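Local coordinates for uncharacterized protein lp_0118 (Lactobacillus plantarum, PDB 3K2Y) that is of unknown function but carries a HIRAN domain and probably binds nucleic acid, perhaps with zinc, at residues A24-L29 / Q91-E96; I50-L55 / G61-Y66; D3-L8 / R80-V85. One frame throughout, in Å; residues are numbered along the deposited sequence.

Interaction 1. Residues A24-L29 / Q91-E96; sequences ATLTTL and QKQHLE
L26 meets Q93 with a single methyl. Its CD1 lies 4.1 Å from both Q93 CA and Q93 CG, and the two side chains cross at about a right angle, so the leucine presses on the aliphatic root of the glutamine and not on its amide. The CB of L26 points toward the loop 91-96, and with CG anti to the carbonyl carbon and beside the backbone N (chi1 -64°) CD1 ends against Q93. Q93 itself adopts a left-handed backbone conformation and runs extended beyond CG.

The second point of contact is methyl to methyl: L29 CD1 stands 4.5 Å from L95 CD1, a loose apolar touch between two buried leucines. A type I turn from T25 to T28 brings the chain round between L26 and L29, and both point their CB atoms toward the loop. Two donors hold that turn on one carbonyl: T28 N lies 2.9 Å from T25 O, and T28 OG1 donates to the same T25 O over 2.8 Å, in the carbonyl plane and on a lone pair.

On the other segment H94 points its CB away from the turn. H94 NE2 donates to E96 OE2 at 2.7 Å, nearly straight at 167°; the acceptor lies in the imidazole plane, while the ring comes to the carboxylate from its anti side, 23° out of plane. This bond probably helps to hold the ring's rotation.

The turn after helix 22-25 and the loop leading into strand 96-103 thus pack on each other against the antiparallel barrel. L29 and L95 both rest on L60 of strand 59-63 and on V85 of strand 80-87, while the backbone of L95 bonds to V13 of strand 4-14 and that of E96 to T86 and V87.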
ATOM      1  N   ALA A  24      -0.886  16.953 -11.343  1.00 50.75           N
ATOM      2  CA  ALA A  24      -0.363  18.293 -11.103  1.00 51.84           C
ATOM      3  C   ALA A  24       0.975  18.264 -10.369  1.00 53.50           C
ATOM      4  O   ALA A  24       1.842  19.104 -10.613  1.00 53.72           O
ATOM      5  CB  ALA A  24      -1.376  19.114 -10.309  1.00 50.74           C
ATOM      6  N   THR A  25       1.137  17.294  -9.470  1.00 54.20           N
ATOM      7  CA  THR A  25       2.365  17.162  -8.695  1.00 54.19           C
ATOM      8  C   THR A  25       3.578  16.844  -9.567  1.00 54.31           C
ATOM      9  O   THR A  25       4.679  17.326  -9.303  1.00 54.06           O
ATOM     10  CB  THR A  25       2.216  16.079  -7.608  1.00 54.61           C
ATOM     11  OG1 THR A  25       1.251  16.512  -6.643  1.00 53.53           O
ATOM     12  CG2 THR A  25       3.548  15.825  -6.911  1.00 54.62           C
ATOM     13  N   LEU A  26       3.380  16.038 -10.604  1.00 54.57           N
ATOM     14  CA  LEU A  26       4.480  15.701 -11.499  1.00 55.22           C
ATOM     15  C   LEU A  26       4.920  16.971 -12.224  1.00 57.05           C
ATOM     16  O   LEU A  26       5.899  16.972 -12.970  1.00 57.31           O
ATOM     17  CB  LEU A  26       4.047  14.645 -12.523  1.00 53.45           C
ATOM     18  CG  LEU A  26       3.655  13.257 -12.005  1.00 52.75           C
ATOM     19  CD1 LEU A  26       3.358  12.344 -13.188  1.00 51.64           C
ATOM     20  CD2 LEU A  26       4.779  12.672 -11.163  1.00 49.81           C
ATOM     21  N   THR A  27       4.184  18.054 -11.989  1.00 58.60           N
ATOM     22  CA  THR A  27       4.478  19.341 -12.606  1.00 59.66           C
ATOM     23  C   THR A  27       5.405  20.157 -11.710  1.00 59.95           C
ATOM     24  O   THR A  27       6.206  20.950 -12.195  1.00 59.23           O
ATOM     25  CB  THR A  27       3.188  20.154 -12.845  1.00 60.18           C
ATOM     26  OG1 THR A  27       2.216  19.330 -13.501  1.00 59.55           O
ATOM     27  CG2 THR A  27       3.480  21.370 -13.712  1.00 60.47           C
ATOM     28  N   THR A  28       5.287  19.965 -10.400  1.00 60.84           N
ATOM     29  CA  THR A  28       6.127  20.685  -9.447  1.00 61.71           C
ATOM     30  C   THR A  28       7.504  20.030  -9.368  1.00 61.11           C
ATOM     31  O   THR A  28       8.305  20.338  -8.481  1.00 61.50           O
ATOM     32  CB  THR A  28       5.500  20.695  -8.031  1.00 62.85           C
ATOM     33  OG1 THR A  28       5.480  19.364  -7.498  1.00 62.40           O
ATOM     34  CG2 THR A  28       4.077  21.231  -8.087  1.00 63.48           C
ATOM     35  N   LEU A  29       7.772  19.131 -10.310  1.00 59.45           N
ATOM     36  CA  LEU A  29       9.038  18.413 -10.357  1.00 58.63           C
ATOM     37  C   LEU A  29       9.649  18.411 -11.752  1.00 58.25           C
ATOM     38  O   LEU A  29       8.952  18.231 -12.753  1.00 58.40           O
ATOM     39  CB  LEU A  29       8.825  16.972  -9.873  1.00 58.65           C
ATOM     40  CG  LEU A  29       9.919  15.914 -10.048  1.00 57.15           C
ATOM     41  CD1 LEU A  29       9.616  14.728  -9.151  1.00 56.59           C
ATOM     42  CD2 LEU A  29       9.998  15.470 -11.506  1.00 57.03           C
ATOM     43  N   GLN A  91       4.344  11.618 -19.338  1.00 58.17           N
ATOM     44  CA  GLN A  91       3.050  11.229 -19.889  1.00 58.52           C
ATOM     45  C   GLN A  91       2.722   9.787 -19.558  1.00 58.00           C
ATOM     46  O   GLN A  91       1.565   9.368 -19.621  1.00 58.72           O
ATOM     47  CB  GLN A  91       3.029  11.440 -21.404  1.00 20.00           C
ATOM     48  CG  GLN A  91       3.123  12.894 -21.831  1.00 20.00           C
ATOM     49  CD  GLN A  91       1.985  13.736 -21.296  1.00 20.00           C
ATOM     50  OE1 GLN A  91       0.837  13.290 -21.265  1.00 20.00           O
ATOM     51  NE2 GLN A  91       2.296  14.957 -20.871  1.00 20.00           N
ATOM     52  N   LYS A  92       3.753   9.030 -19.213  1.00 56.75           N
ATOM     53  CA  LYS A  92       3.583   7.636 -18.851  1.00 56.13           C
ATOM     54  C   LYS A  92       3.645   7.591 -17.332  1.00 54.56           C
ATOM     55  O   LYS A  92       3.548   6.533 -16.718  1.00 54.47           O
ATOM     56  CB  LYS A  92       4.705   6.792 -19.455  1.00 55.32           C
ATOM     57  CG  LYS A  92       4.755   6.852 -20.970  1.00 55.62           C
ATOM     58  CD  LYS A  92       5.878   5.991 -21.521  1.00 57.02           C
ATOM     59  CE  LYS A  92       5.732   4.534 -21.106  1.00 57.84           C
ATOM     60  NZ  LYS A  92       6.860   3.731 -21.659  1.00 57.77           N
ATOM     61  N   GLN A  93       3.796   8.772 -16.740  1.00 53.43           N
ATOM     62  CA  GLN A  93       3.890   8.918 -15.296  1.00 51.75           C
ATOM     63  C   GLN A  93       5.026   8.037 -14.785  1.00 51.02           C
ATOM     64  O   GLN A  93       4.895   7.373 -13.757  1.00 49.99           O
ATOM     65  CB  GLN A  93       2.570   8.519 -14.637  1.00 51.73           C
ATOM     66  CG  GLN A  93       1.378   9.335 -15.104  1.00 50.80           C
ATOM     67  CD  GLN A  93       0.116   8.993 -14.344  1.00 51.07           C
ATOM     68  OE1 GLN A  93      -0.299   7.836 -14.303  1.00 51.73           O
ATOM     69  NE2 GLN A  93      -0.503  10.001 -13.733  1.00 50.51           N
ATOM     70  N   HIS A  94       6.135   8.036 -15.520  1.00 49.47           N
ATOM     71  CA  HIS A  94       7.309   7.250 -15.156  1.00 48.50           C
ATOM     72  C   HIS A  94       8.155   8.101 -14.213  1.00 46.90           C
ATOM     73  O   HIS A  94       7.965   9.314 -14.130  1.00 47.26           O
ATOM     74  CB  HIS A  94       8.109   6.887 -16.411  1.00 49.01           C
ATOM     75  CG  HIS A  94       9.197   5.884 -16.171  1.00 51.08           C
ATOM     76  ND1 HIS A  94       8.945   4.550 -15.933  1.00 52.18           N
ATOM     77  CD2 HIS A  94      10.544   6.023 -16.129  1.00 51.24           C
ATOM     78  CE1 HIS A  94      10.089   3.910 -15.757  1.00 52.48           C
ATOM     79  NE2 HIS A  94      11.074   4.782 -15.871  1.00 51.68           N
ATOM     80  N   LEU A  95       9.079   7.473 -13.494  1.00 44.01           N
ATOM     81  CA  LEU A  95       9.917   8.218 -12.564  1.00 40.08           C
ATOM     82  C   LEU A  95      11.034   7.355 -12.013  1.00 39.14           C
ATOM     83  O   LEU A  95      10.784   6.349 -11.348  1.00 39.94           O
ATOM     84  CB  LEU A  95       9.080   8.743 -11.393  1.00 37.63           C
ATOM     85  CG  LEU A  95       9.288  10.187 -10.924  1.00 36.12           C
ATOM     86  CD1 LEU A  95       8.727  10.340  -9.519  1.00 32.71           C
ATOM     87  CD2 LEU A  95      10.764  10.539 -10.934  1.00 35.56           C
ATOM     88  N   GLU A  96      12.269   7.755 -12.295  1.00 38.04           N
ATOM     89  CA  GLU A  96      13.438   7.041 -11.806  1.00 36.39           C
ATOM     90  C   GLU A  96      14.308   8.031 -11.035  1.00 34.30           C
ATOM     91  O   GLU A  96      14.294   9.234 -11.312  1.00 33.31           O
ATOM     92  CB  GLU A  96      14.208   6.413 -12.972  1.00 38.60           C
ATOM     93  CG  GLU A  96      13.435   5.303 -13.673  1.00 43.20           C
ATOM     94  CD  GLU A  96      14.258   4.575 -14.725  1.00 47.60           C
ATOM     95  OE1 GLU A  96      15.344   4.055 -14.385  1.00 47.85           O
ATOM     96  OE2 GLU A  96      13.809   4.514 -15.891  1.00 48.50           O
TER

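Interaction 2. Residues I50-L55 / G61-Y66; sequences ISVWTL and GYIARY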
ATOM      1  N   ILE A  50       8.605   2.626   1.172  1.00 17.16           N
ATOM      2  CA  ILE A  50       9.288   3.907   1.203  1.00 16.40           C
ATOM      3  C   ILE A  50       8.611   4.799   0.172  1.00 17.55           C
ATOM      4  O   ILE A  50       8.804   4.621  -1.034  1.00 16.75           O
ATOM      5  CB  ILE A  50      10.774   3.801   0.809  1.00 15.19           C
ATOM      6  CG1 ILE A  50      11.525   2.889   1.772  1.00 16.36           C
ATOM      7  CG2 ILE A  50      11.406   5.184   0.835  1.00 13.56           C
ATOM      8  CD1 ILE A  50      12.952   2.616   1.329  1.00 17.13           C
ATOM      9  N   SER A  51       7.806   5.745   0.648  1.00 17.95           N
ATOM     10  CA  SER A  51       7.123   6.665  -0.246  1.00 19.05           C
ATOM     11  C   SER A  51       8.062   7.796  -0.656  1.00 21.69           C
ATOM     12  O   SER A  51       8.990   8.154   0.075  1.00 22.05           O
ATOM     13  CB  SER A  51       5.857   7.231   0.413  1.00 19.11           C
ATOM     14  OG  SER A  51       6.096   7.703   1.729  1.00 17.97           O
ATOM     15  N   VAL A  52       7.823   8.339  -1.843  1.00 24.43           N
ATOM     16  CA  VAL A  52       8.634   9.422  -2.376  1.00 26.06           C
ATOM     17  C   VAL A  52       7.806  10.705  -2.390  1.00 29.28           C
ATOM     18  O   VAL A  52       6.588  10.666  -2.592  1.00 30.69           O
ATOM     19  CB  VAL A  52       9.116   9.087  -3.805  1.00 24.34           C
ATOM     20  CG1 VAL A  52      10.084  10.158  -4.302  1.00 23.77           C
ATOM     21  CG2 VAL A  52       9.779   7.711  -3.809  1.00 22.09           C
ATOM     22  N   TRP A  53       8.462  11.837  -2.160  1.00 31.45           N
ATOM     23  CA  TRP A  53       7.766  13.114  -2.127  1.00 32.06           C
ATOM     24  C   TRP A  53       8.567  14.259  -2.734  1.00 33.40           C
ATOM     25  O   TRP A  53       9.790  14.181  -2.866  1.00 34.66           O
ATOM     26  CB  TRP A  53       7.405  13.476  -0.686  1.00 30.80           C
ATOM     27  CG  TRP A  53       6.664  12.409   0.054  1.00 30.42           C
ATOM     28  CD1 TRP A  53       7.161  11.214   0.490  1.00 29.03           C
ATOM     29  CD2 TRP A  53       5.295  12.447   0.467  1.00 30.49           C
ATOM     30  NE1 TRP A  53       6.189  10.508   1.151  1.00 28.95           N
ATOM     31  CE2 TRP A  53       5.031  11.239   1.153  1.00 29.52           C
ATOM     32  CE3 TRP A  53       4.262  13.386   0.326  1.00 31.26           C
ATOM     33  CZ2 TRP A  53       3.778  10.943   1.699  1.00 30.78           C
ATOM     34  CZ3 TRP A  53       3.012  13.094   0.869  1.00 30.96           C
ATOM     35  CH2 TRP A  53       2.782  11.880   1.547  1.00 33.26           C
ATOM     36  N   THR A  54       7.856  15.320  -3.102  1.00 34.37           N
ATOM     37  CA  THR A  54       8.461  16.514  -3.676  1.00 34.74           C
ATOM     38  C   THR A  54       8.954  17.378  -2.525  1.00 34.20           C
ATOM     39  O   THR A  54       8.569  17.164  -1.373  1.00 33.81           O
ATOM     40  CB  THR A  54       7.431  17.324  -4.491  1.00 34.41           C
ATOM     41  OG1 THR A  54       7.051  16.576  -5.652  1.00 34.64           O
ATOM     42  CG2 THR A  54       8.018  18.657  -4.932  1.00 40.11           C
ATOM     43  N   LEU A  55       9.808  18.348  -2.829  1.00 34.88           N
ATOM     44  CA  LEU A  55      10.327  19.234  -1.794  1.00 35.20           C
ATOM     45  C   LEU A  55       9.180  20.015  -1.164  1.00 36.39           C
ATOM     46  O   LEU A  55       9.295  20.497  -0.041  1.00 36.89           O
ATOM     47  CB  LEU A  55      11.361  20.202  -2.380  1.00 31.01           C
ATOM     48  CG  LEU A  55      12.671  19.571  -2.855  1.00 30.69           C
ATOM     49  CD1 LEU A  55      13.609  20.657  -3.364  1.00 26.59           C
ATOM     50  CD2 LEU A  55      13.314  18.796  -1.702  1.00 28.64           C
ATOM     51  N   GLY A  61       4.731   8.650  -5.070  1.00 28.55           N
ATOM     52  CA  GLY A  61       4.548   7.213  -5.145  1.00 24.79           C
ATOM     53  C   GLY A  61       5.409   6.454  -4.155  1.00 24.27           C
ATOM     54  O   GLY A  61       5.591   6.889  -3.021  1.00 21.65           O
ATOM     55  N   TYR A  62       5.936   5.310  -4.588  1.00 24.07           N
ATOM     56  CA  TYR A  62       6.779   4.473  -3.741  1.00 22.43           C
ATOM     57  C   TYR A  62       7.973   3.925  -4.492  1.00 24.05           C
ATOM     58  O   TYR A  62       7.983   3.895  -5.722  1.00 24.31           O
ATOM     59  CB  TYR A  62       5.989   3.280  -3.201  1.00 21.47           C
ATOM     60  CG  TYR A  62       4.980   3.631  -2.145  1.00 21.19           C
ATOM     61  CD1 TYR A  62       3.726   4.131  -2.484  1.00 20.52           C
ATOM     62  CD2 TYR A  62       5.295   3.498  -0.795  1.00 21.27           C
ATOM     63  CE1 TYR A  62       2.810   4.496  -1.503  1.00 21.29           C
ATOM     64  CE2 TYR A  62       4.392   3.859   0.190  1.00 25.97           C
ATOM     65  CZ  TYR A  62       3.154   4.360  -0.167  1.00 23.47           C
ATOM     66  OH  TYR A  62       2.282   4.752   0.818  1.00 24.84           O
ATOM     67  N   ILE A  63       8.983   3.488  -3.741  1.00 25.19           N
ATOM     68  CA  ILE A  63      10.164   2.875  -4.345  1.00 25.36           C
ATOM     69  C   ILE A  63       9.652   1.487  -4.717  1.00 24.42           C
ATOM     70  O   ILE A  63       9.014   0.834  -3.894  1.00 21.71           O
ATOM     71  CB  ILE A  63      11.318   2.688  -3.323  1.00 26.01           C
ATOM     72  CG1 ILE A  63      11.737   4.036  -2.722  1.00 27.43           C
ATOM     73  CG2 ILE A  63      12.499   1.995  -3.998  1.00 23.66           C
ATOM     74  CD1 ILE A  63      12.510   4.930  -3.658  1.00 30.10           C
ATOM     75  N   ALA A  64       9.917   1.042  -5.942  1.00 26.90           N
ATOM     76  CA  ALA A  64       9.471  -0.276  -6.394  1.00 27.01           C
ATOM     77  C   ALA A  64       9.803  -1.358  -5.368  1.00 28.48           C
ATOM     78  O   ALA A  64      10.887  -1.360  -4.783  1.00 28.24           O
ATOM     79  CB  ALA A  64      10.107  -0.606  -7.730  1.00 24.33           C
ATOM     80  N   ARG A  65       8.860  -2.275  -5.161  1.00 30.66           N
ATOM     81  CA  ARG A  65       9.005  -3.369  -4.198  1.00 33.25           C
ATOM     82  C   ARG A  65      10.248  -4.238  -4.388  1.00 34.31           C
ATOM     83  O   ARG A  65      10.782  -4.783  -3.418  1.00 33.87           O
ATOM     84  CB  ARG A  65       7.751  -4.251  -4.223  1.00 33.45           C
ATOM     85  CG  ARG A  65       7.798  -5.444  -3.280  1.00 38.02           C
ATOM     86  CD  ARG A  65       6.474  -6.190  -3.265  1.00 40.07           C
ATOM     87  NE  ARG A  65       5.409  -5.405  -2.644  1.00 43.52           N
ATOM     88  CZ  ARG A  65       4.126  -5.757  -2.628  1.00 45.71           C
ATOM     89  NH1 ARG A  65       3.736  -6.888  -3.205  1.00 45.61           N
ATOM     90  NH2 ARG A  65       3.231  -4.980  -2.036  1.00 45.57           N
ATOM     91  N   TYR A  66      10.710  -4.369  -5.629  1.00 34.27           N
ATOM     92  CA  TYR A  66      11.899  -5.172  -5.908  1.00 35.17           C
ATOM     93  C   TYR A  66      13.191  -4.368  -5.708  1.00 34.32           C
ATOM     94  O   TYR A  66      14.266  -4.796  -6.126  1.00 34.29           O
ATOM     95  CB  TYR A  66      11.833  -5.726  -7.335  1.00 35.54           C
ATOM     96  CG  TYR A  66      11.722  -4.659  -8.393  1.00 36.68           C
ATOM     97  CD1 TYR A  66      12.859  -4.104  -8.975  1.00 36.42           C
ATOM     98  CD2 TYR A  66      10.474  -4.170  -8.781  1.00 37.34           C
ATOM     99  CE1 TYR A  66      12.759  -3.082  -9.918  1.00 37.17           C
ATOM    100  CE2 TYR A  66      10.362  -3.149  -9.719  1.00 37.15           C
ATOM    101  CZ  TYR A  66      11.505  -2.609 -10.282  1.00 37.82           C
ATOM    102  OH  TYR A  66      11.389  -1.594 -11.201  1.00 40.86           O
TER
HETATM  103  O   HOH W   1       8.261   1.057  -1.312  1.00 25.07           O
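I50 opens the antiparallel pairing of a beta hairpin: its carbonyl takes the backbone N-H of I63, with I63 N 2.9 Å from I50 O and nearly in line with the C=O bond. A water ties I50 N to I63 O as well, and the two isoleucines meet obliquely, I50 CB lying 3.7 Å from I63 CG1.

S51 faces Y62 in a non-hydrogen-bonded pair. S51 CB sits over one face of the tyrosine ring, offset toward its rim, 4.0 Å from the ring centroid in a CH-pi contact. S51 OG accepts from the in-plane N-H of W53, 2.9 Å from W53 NE1, and also bonds E40, whose carboxylate is shared with the Y62 hydroxyl; K59 is a further partner of that hydroxyl. Replacing Y62 by an alanine would take away the ring under S51 CB and is likely to leave K59 and E40 without the hydroxyl they share.

V52 and G61 form the hydrogen-bonded pair, V52 N reaching G61 O at 2.9 Å from 47° above the carbonyl plane. V52 CG2 also touches I63 CD1 at 3.9 Å, the side chains crossing at about a right angle.

Around this hairpin, strand 34-39 borders strand 50-53 through V35 and Q38, strand 4-14 borders strand 59-63 through V11 and V14, and Y62 packs on Y45 of the second subunit.

Interaction 3. Residues D3-L8 / R80-V85; sequences DAAVAL and RLYGIV
Where A5 and L8 of strand 4-14 come over L81 and Y82 of strand 80-87, the backbones stay well apart, A5 CA lying 9.4 Å from L81 CA. Both strands belong to the closed antiparallel barrel of this HIRAN-domain protein, and strand 96-103 runs between them: A4, V6 and L8 bond through the backbone to E103, R101 and L99, while R80 and Y82 do so to L102 and W100. The two segments therefore meet through side chains that bridge across a shared neighbour.

L8 brings one methyl to the branch point of L81, with L8 CD1 4.2 Å from L81 CG and the side chains at about a right angle. Both leucines also lie on Y71 of helix 68-76, and L81 reaches L37 and M75, so this apolar pair is part of the packing between helix and barrel.

A5 and Y82 make the other touch, beside W100, on which A5 also packs. Y82 carries its CG between the backbone N and the carbonyl carbon (chi1 66°), and the ring end comes near the other strand, the OH of Y82 standing 3.8 Å from A5 CB.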
ATOM      1  N   ASP A   3      29.417  18.605   4.718  1.00 43.62           N
ATOM      2  CA  ASP A   3      28.292  17.818   4.580  1.00 43.68           C
ATOM      3  C   ASP A   3      28.714  17.093   3.360  1.00 42.18           C
ATOM      4  O   ASP A   3      29.470  17.498   2.726  1.00 44.26           O
ATOM      5  CB  ASP A   3      27.019  18.560   4.324  1.00 47.35           C
ATOM      6  CG  ASP A   3      26.236  18.658   5.361  1.00 49.84           C
ATOM      7  OD1 ASP A   3      26.629  18.478   6.339  1.00 51.75           O
ATOM      8  OD2 ASP A   3      25.197  18.935   5.252  1.00 50.36           O
ATOM      9  N   ALA A   4      28.248  15.910   3.129  1.00 39.68           N
ATOM     10  CA  ALA A   4      28.776  15.069   2.196  1.00 36.37           C
ATOM     11  C   ALA A   4      27.710  14.212   1.811  1.00 34.40           C
ATOM     12  O   ALA A   4      26.964  14.106   2.457  1.00 34.00           O
ATOM     13  CB  ALA A   4      29.710  14.417   2.737  1.00 35.06           C
ATOM     14  N   ALA A   5      27.676  13.746   0.620  1.00 31.15           N
ATOM     15  CA  ALA A   5      26.705  12.958   0.074  1.00 28.65           C
ATOM     16  C   ALA A   5      27.233  11.850  -0.681  1.00 28.47           C
ATOM     17  O   ALA A   5      27.964  11.958  -1.424  1.00 29.04           O
ATOM     18  CB  ALA A   5      26.000  13.665  -0.668  1.00 30.50           C
ATOM     19  N   VAL A   6      26.819  10.704  -0.379  1.00 25.41           N
ATOM     20  CA  VAL A   6      27.344   9.528  -1.051  1.00 24.05           C
ATOM     21  C   VAL A   6      26.292   8.922  -1.978  1.00 25.21           C
ATOM     22  O   VAL A   6      25.154   8.662  -1.572  1.00 23.50           O
ATOM     23  CB  VAL A   6      27.800   8.466  -0.035  1.00 24.53           C
ATOM     24  CG1 VAL A   6      28.312   7.236  -0.765  1.00 22.56           C
ATOM     25  CG2 VAL A   6      28.884   9.040   0.860  1.00 22.97           C
ATOM     26  N   ALA A   7      26.682   8.705  -3.229  1.00 24.34           N
ATOM     27  CA  ALA A   7      25.787   8.132  -4.223  1.00 25.01           C
ATOM     28  C   ALA A   7      25.576   6.657  -3.939  1.00 25.12           C
ATOM     29  O   ALA A   7      26.510   5.948  -3.570  1.00 26.20           O
ATOM     30  CB  ALA A   7      26.366   8.311  -5.618  1.00 23.55           C
ATOM     31  N   LEU A   8      24.339   6.203  -4.101  1.00 26.57           N
ATOM     32  CA  LEU A   8      24.001   4.807  -3.872  1.00 27.65           C
ATOM     33  C   LEU A   8      23.667   4.183  -5.222  1.00 30.17           C
ATOM     34  O   LEU A   8      24.566   3.791  -5.971  1.00 30.74           O
ATOM     35  CB  LEU A   8      22.809   4.703  -2.912  1.00 26.31           C
ATOM     36  CG  LEU A   8      23.005   5.327  -1.522  1.00 24.32           C
ATOM     37  CD1 LEU A   8      21.767   5.094  -0.659  1.00 22.95           C
ATOM     38  CD2 LEU A   8      24.231   4.721  -0.862  1.00 22.72           C
ATOM     39  N   ARG A  80      20.305   9.000   6.575  1.00 27.34           N
ATOM     40  CA  ARG A  80      19.468  10.010   5.940  1.00 28.83           C
ATOM     41  C   ARG A  80      19.554   9.847   4.425  1.00 28.11           C
ATOM     42  O   ARG A  80      20.595  10.097   3.819  1.00 28.12           O
ATOM     43  CB  ARG A  80      19.923  11.413   6.367  1.00 32.50           C
ATOM     44  CG  ARG A  80      19.834  11.642   7.877  1.00 37.67           C
ATOM     45  CD  ARG A  80      20.092  13.094   8.259  1.00 43.93           C
ATOM     46  NE  ARG A  80      19.151  14.010   7.614  1.00 49.46           N
ATOM     47  CZ  ARG A  80      19.097  15.319   7.848  1.00 51.16           C
ATOM     48  NH1 ARG A  80      19.928  15.874   8.718  1.00 51.01           N
ATOM     49  NH2 ARG A  80      18.215  16.075   7.207  1.00 50.38           N
ATOM     50  N   LEU A  81      18.449   9.417   3.823  1.00 27.92           N
ATOM     51  CA  LEU A  81      18.395   9.180   2.386  1.00 27.99           C
ATOM     52  C   LEU A  81      17.453  10.097   1.626  1.00 27.17           C
ATOM     53  O   LEU A  81      16.418  10.524   2.137  1.00 25.17           O
ATOM     54  CB  LEU A  81      17.981   7.729   2.114  1.00 28.64           C
ATOM     55  CG  LEU A  81      19.021   6.605   2.113  1.00 28.37           C
ATOM     56  CD1 LEU A  81      19.939   6.696   3.319  1.00 28.27           C
ATOM     57  CD2 LEU A  81      18.286   5.276   2.082  1.00 25.65           C
ATOM     58  N   TYR A  82      17.823  10.393   0.388  1.00 28.10           N
ATOM     59  CA  TYR A  82      17.000  11.222  -0.473  1.00 29.00           C
ATOM     60  C   TYR A  82      17.311  10.859  -1.911  1.00 29.17           C
ATOM     61  O   TYR A  82      18.213  10.063  -2.173  1.00 28.39           O
ATOM     62  CB  TYR A  82      17.270  12.706  -0.235  1.00 29.94           C
ATOM     63  CG  TYR A  82      18.651  13.149  -0.629  1.00 33.45           C
ATOM     64  CD1 TYR A  82      19.755  12.837   0.162  1.00 34.98           C
ATOM     65  CD2 TYR A  82      18.859  13.888  -1.797  1.00 35.20           C
ATOM     66  CE1 TYR A  82      21.035  13.256  -0.199  1.00 37.19           C
ATOM     67  CE2 TYR A  82      20.131  14.308  -2.165  1.00 36.23           C
ATOM     68  CZ  TYR A  82      21.214  13.991  -1.362  1.00 36.59           C
ATOM     69  OH  TYR A  82      22.473  14.413  -1.720  1.00 40.42           O
ATOM     70  N   GLY A  83      16.564  11.432  -2.846  1.00 30.21           N
ATOM     71  CA  GLY A  83      16.803  11.124  -4.241  1.00 30.26           C
ATOM     72  C   GLY A  83      16.828  12.324  -5.165  1.00 31.80           C
ATOM     73  O   GLY A  83      16.407  13.426  -4.811  1.00 31.11           O
ATOM     74  N   ILE A  84      17.347  12.095  -6.363  1.00 32.94           N
ATOM     75  CA  ILE A  84      17.415  13.120  -7.384  1.00 34.42           C
ATOM     76  C   ILE A  84      16.740  12.559  -8.634  1.00 34.77           C
ATOM     77  O   ILE A  84      17.125  11.497  -9.131  1.00 34.29           O
ATOM     78  CB  ILE A  84      18.878  13.498  -7.691  1.00 35.24           C
ATOM     79  CG1 ILE A  84      19.552  13.984  -6.412  1.00 36.76           C
ATOM     80  CG2 ILE A  84      18.926  14.593  -8.747  1.00 31.59           C
ATOM     81  CD1 ILE A  84      21.032  14.195  -6.549  1.00 40.20           C
ATOM     82  N   VAL A  85      15.718  13.258  -9.121  1.00 36.22           N
ATOM     83  CA  VAL A  85      15.000  12.816 -10.313  1.00 37.84           C
ATOM     84  C   VAL A  85      15.974  12.585 -11.463  1.00 39.88           C
ATOM     85  O   VAL A  85      16.624  13.514 -11.946  1.00 39.39           O
ATOM     86  CB  VAL A  85      13.937  13.852 -10.744  1.00 37.38           C
ATOM     87  CG1 VAL A  85      13.170  13.344 -11.948  1.00 35.33           C
ATOM     88  CG2 VAL A  85      12.973  14.120  -9.605  1.00 36.89           C
TER

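Overall arrangement
Interactions 2 and 3 lie on strands of one antiparallel barrel, and interaction 1 packs a turn and a loop against it. Interaction 2 is the local hairpin, its centre about 4 Å from the centre of the chain; the centres of interactions 1 and 3 lie about 12 and 11 Å from it and about 20 Å from each other. Along the chain, interaction 2 is nested inside the loops closed by both others, while those two alternate. V85 of interaction 3 packs on L29 and L95, and T54 of interaction 2 on T25 and T28. Interaction 1 thus touches both others, whereas 2 and 3 are linked through neighbouring strands 59-63 and 4-14, consistent with one compact domain.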